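Genome polyprotein (Chicken sicinivirus JSY, PDB 6QWT) probably copies the viral RNA genome as the 3Dpol RNA-dependent RNA polymerase, the C-terminal part of the picornaviral polyprotein. Local coordinates at residues A[243-254]-A[268-276]. Residues are numbered along the deposited sequence; the frame is centred on the assembly and turned at random.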
loop_
_atom_site.group_PDB
_atom_site.type_symbol
_atom_site.label_atom_id
_atom_site.label_comp_id
_atom_site.label_asym_id
_atom_site.label_seq_id
_atom_site.Cartn_x
_atom_site.Cartn_y
_atom_site.Cartn_z
ATOM N N SER A 243 6.274 12.292 12.697
ATOM C CA SER A 243 7.139 13.062 11.810
ATOM C C SER A 243 8.600 12.664 11.967
ATOM O O SER A 243 9.350 12.624 10.984
ATOM C CB SER A 243 6.977 14.557 12.094
ATOM O OG SER A 243 5.845 15.082 11.430
ATOM N N VAL A 244 9.021 12.370 13.199
ATOM C CA VAL A 244 10.439 12.183 13.483
ATOM C C VAL A 244 11.010 10.998 12.711
ATOM O O VAL A 244 12.183 11.017 12.317
ATOM C CB VAL A 244 10.645 12.045 15.009
ATOM C CG1 VAL A 244 9.956 10.793 15.541
ATOM C CG2 VAL A 244 12.127 12.067 15.362
ATOM N N VAL A 245 10.200 9.968 12.454
ATOM C CA VAL A 245 10.696 8.810 11.712
ATOM C C VAL A 245 10.988 9.189 10.264
ATOM O O VAL A 245 12.051 8.860 9.720
ATOM C CB VAL A 245 9.696 7.642 11.803
ATOM C CG1 VAL A 245 10.218 6.441 11.029
ATOM C CG2 VAL A 245 9.444 7.266 13.254
ATOM N N PHE A 246 10.052 9.890 9.617
ATOM C CA PHE A 246 10.275 10.353 8.249
ATOM C C PHE A 246 11.472 11.291 8.170
ATOM O O PHE A 246 12.277 11.210 7.236
ATOM C CB PHE A 246 9.026 11.059 7.719
ATOM C CG PHE A 246 8.032 10.138 7.081
ATOM C CD1 PHE A 246 8.379 9.385 5.973
ATOM C CD2 PHE A 246 6.746 10.030 7.586
ATOM C CE1 PHE A 246 7.464 8.534 5.381
ATOM C CE2 PHE A 246 5.825 9.183 6.995
ATOM C CZ PHE A 246 6.185 8.434 5.894
ATOM N N LYS A 247 11.594 12.201 9.141
ATOM C CA LYS A 247 12.706 13.146 9.145
ATOM C C LYS A 247 14.046 12.422 9.220
ATOM O O LYS A 247 14.984 12.759 8.488
ATOM C CB LYS A 247 12.548 14.124 10.310
ATOM C CG LYS A 247 13.471 15.326 10.255
ATOM C CD LYS A 247 13.578 16.000 11.620
ATOM C CE LYS A 247 14.859 15.590 12.341
ATOM N NZ LYS A 247 14.678 15.463 13.817
ATOM N N LEU A 248 14.154 11.419 10.093
ATOM C CA LEU A 248 15.404 10.675 10.206
ATOM C C LEU A 248 15.695 9.883 8.936
ATOM O O LEU A 248 16.852 9.781 8.514
ATOM C CB LEU A 248 15.355 9.753 11.424
ATOM C CG LEU A 248 15.340 10.503 12.759
ATOM C CD1 LEU A 248 15.073 9.569 13.929
ATOM C CD2 LEU A 248 16.643 11.259 12.949
ATOM N N ILE A 249 14.660 9.323 8.309
ATOM C CA ILE A 249 14.855 8.608 7.053
ATOM C C ILE A 249 15.338 9.563 5.970
ATOM O O ILE A 249 16.205 9.220 5.158
ATOM C CB ILE A 249 13.556 7.892 6.642
ATOM C CG1 ILE A 249 13.289 6.707 7.572
ATOM C CG2 ILE A 249 13.625 7.433 5.190
ATOM C CD1 ILE A 249 11.928 6.088 7.383
ATOM N N GLY A 250 14.794 10.783 5.952
ATOM C CA GLY A 250 15.214 11.753 4.955
ATOM C C GLY A 250 16.677 12.130 5.084
ATOM O O GLY A 250 17.369 12.322 4.080
ATOM N N GLU A 251 17.172 12.234 6.320
ATOM C CA GLU A 251 18.574 12.584 6.525
ATOM C C GLU A 251 19.511 11.457 6.100
ATOM O O GLU A 251 20.610 11.725 5.603
ATOM C CB GLU A 251 18.805 12.967 7.986
ATOM C CG GLU A 251 18.276 14.356 8.336
ATOM C CD GLU A 251 17.989 14.528 9.815
ATOM O OE1 GLU A 251 18.472 13.698 10.615
ATOM O OE2 GLU A 251 17.277 15.494 10.173
ATOM N N GLU A 252 19.098 10.199 6.279
ATOM C CA GLU A 252 19.900 9.083 5.785
ATOM C C GLU A 252 19.902 9.047 4.263
ATOM O O GLU A 252 20.958 8.910 3.635
ATOM C CB GLU A 252 19.374 7.760 6.345
ATOM C CG GLU A 252 19.429 7.636 7.858
ATOM C CD GLU A 252 20.847 7.574 8.401
ATOM O OE1 GLU A 252 21.060 8.014 9.553
ATOM O OE2 GLU A 252 21.746 7.090 7.680
ATOM N N LEU A 253 18.720 9.163 3.653
ATOM C CA LEU A 253 18.632 9.134 2.199
ATOM C C LEU A 253 19.337 10.329 1.570
ATOM O O LEU A 253 19.817 10.238 0.435
ATOM C CB LEU A 253 17.167 9.092 1.767
ATOM C CG LEU A 253 16.391 7.833 2.154
ATOM C CD1 LEU A 253 14.941 7.952 1.714
ATOM C CD2 LEU A 253 17.042 6.602 1.545
ATOM N N ALA A 254 19.408 11.452 2.289
ATOM C CA ALA A 254 20.129 12.616 1.778
ATOM C C ALA A 254 21.596 12.291 1.531
ATOM O O ALA A 254 22.196 12.792 0.572
ATOM C CB ALA A 254 20.003 13.787 2.753
ATOM N N VAL A 268 16.205 16.383 -1.206
ATOM C CA VAL A 268 15.759 15.132 -0.603
ATOM C C VAL A 268 15.009 15.406 0.699
ATOM O O VAL A 268 13.863 14.973 0.879
ATOM C CB VAL A 268 16.964 14.201 -0.393
ATOM C CG1 VAL A 268 17.290 13.472 -1.689
ATOM C CG2 VAL A 268 18.167 15.027 0.032
ATOM N N GLN A 269 15.638 16.141 1.621
ATOM C CA GLN A 269 14.982 16.455 2.887
ATOM C C GLN A 269 13.724 17.287 2.673
ATOM O O GLN A 269 12.717 17.092 3.363
ATOM C CB GLN A 269 15.949 17.191 3.816
ATOM C CG GLN A 269 17.101 16.344 4.327
ATOM C CD GLN A 269 18.419 16.719 3.681
ATOM O OE1 GLN A 269 18.474 17.034 2.488
ATOM N NE2 GLN A 269 19.492 16.686 4.463
ATOM N N LYS A 270 13.761 18.219 1.715
ATOM C CA LYS A 270 12.606 19.080 1.484
ATOM C C LYS A 270 11.434 18.297 0.904
ATOM O O LYS A 270 10.277 18.556 1.252
ATOM C CB LYS A 270 12.992 20.241 0.569
ATOM C CG LYS A 270 13.852 21.303 1.253
ATOM C CD LYS A 270 12.992 22.379 1.902
ATOM C CE LYS A 270 13.815 23.293 2.804
ATOM N NZ LYS A 270 13.708 22.916 4.243
ATOM N N TYR A 271 11.704 17.326 0.028
ATOM C CA TYR A 271 10.607 16.524 -0.505
ATOM C C TYR A 271 10.009 15.627 0.570
ATOM O O TYR A 271 8.789 15.439 0.622
ATOM C CB TYR A 271 11.070 15.688 -1.696
ATOM C CG TYR A 271 9.912 15.098 -2.477
ATOM C CD1 TYR A 271 9.402 15.747 -3.596
ATOM C CD2 TYR A 271 9.315 13.906 -2.083
ATOM C CE1 TYR A 271 8.336 15.215 -4.307
ATOM C CE2 TYR A 271 8.251 13.371 -2.782
ATOM C CZ TYR A 271 7.765 14.027 -3.895
ATOM O OH TYR A 271 6.706 13.493 -4.599
ATOM N N VAL A 272 10.851 15.058 1.436
ATOM C CA VAL A 272 10.327 14.247 2.529
ATOM C C VAL A 272 9.513 15.106 3.489
ATOM O O VAL A 272 8.515 14.644 4.056
ATOM C CB VAL A 272 11.478 13.509 3.241
ATOM C CG1 VAL A 272 10.968 12.743 4.453
ATOM C CG2 VAL A 272 12.167 12.564 2.265
ATOM N N GLN A 273 9.896 16.374 3.663
ATOM C CA GLN A 273 9.090 17.268 4.489
ATOM C C GLN A 273 7.701 17.463 3.894
ATOM O O GLN A 273 6.707 17.529 4.628
ATOM C CB GLN A 273 9.789 18.616 4.668
ATOM C CG GLN A 273 9.021 19.555 5.594
ATOM C CD GLN A 273 9.757 20.846 5.884
ATOM O OE1 GLN A 273 10.343 21.458 4.992
ATOM N NE2 GLN A 273 9.724 21.271 7.143
ATOM N N SER A 274 7.607 17.543 2.564
ATOM C CA SER A 274 6.303 17.647 1.917
ATOM C C SER A 274 5.468 16.384 2.080
ATOM O O SER A 274 4.295 16.381 1.692
ATOM C CB SER A 274 6.470 17.975 0.427
ATOM O OG SER A 274 6.690 16.804 -0.341
ATOM N N ILE A 275 6.040 15.324 2.640
ATOM C CA ILE A 275 5.314 14.095 2.915
ATOM C C ILE A 275 4.780 14.063 4.342
ATOM O O ILE A 275 3.619 13.714 4.558
ATOM C CB ILE A 275 6.214 12.875 2.624
ATOM C CG1 ILE A 275 6.286 12.622 1.119
ATOM C CG2 ILE A 275 5.699 11.635 3.339
ATOM C CD1 ILE A 275 7.379 11.669 0.721
ATOM N N TYR A 276 5.599 14.432 5.332
ATOM C CA TYR A 276 5.133 14.402 6.716
ATOM C C TYR A 276 4.544 15.727 7.185
ATOM O O TYR A 276 3.915 15.763 8.247
ATOM C CB TYR A 276 6.260 13.957 7.667
ATOM C CG TYR A 276 7.468 14.872 7.788
ATOM C CD1 TYR A 276 8.677 14.525 7.200
ATOM C CD2 TYR A 276 7.416 16.051 8.531
ATOM C CE1 TYR A 276 9.793 15.334 7.321
ATOM C CE2 TYR A 276 8.527 16.870 8.653
ATOM C CZ TYR A 276 9.715 16.502 8.043
ATOM O OH TYR A 276 10.833 17.297 8.151
#
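Tyr276 lays its ring between its own helix and the backbone of the helix formed by 243-254. One ring face lies against CA of Gln273, a turn back; on the opposite face sits O of Ser243, over the outer part of the ring. Its CG stands between the backbone N and the carbonyl carbon (chi1 65°), which swings the ring obliquely across the flank of the neighbouring helix. There CD1 reaches CB of Phe246 at 3.5 Å. CD2 meets OG of Ser243 at 3.4 Å, in plain van der Waals contact, for that small hydroxyl has its hydrogen bond with another partner. The phenol OH ends near CG of Lys247, whose long aliphatic stem suits this partly exposed margin while its amine heads off to the other side.

Phe246 and Tyr276 point opposite ways as they pass. Phenylalanine gives the interior a flat face, on which the CG2 methyl of Ile275 makes a CH-pi contact, 4.2 Å from the centroid and 14° off the normal. Farther along, Val272 straddles the backbone, CG1 3.4 Å from O of Phe246 and CG2 over CA of Gly250; glycine lets the branched valine rest on bare main chain. Ala254 has a methyl small enough to admit two neighbours: CG2 of Val268 packs at 3.5 Å, while Gln269, bent at chi2, brings its amide alongside, NE2 3.4 Å from the same CB.

The successive helices, nearly antiparallel at 158° with axes 8.7 Å apart, form a mainly apolar hairpin in the polymerase palm, following strand 230-235 and short helix 237-240; helix 298-316 packs against Phe246 and Ile275.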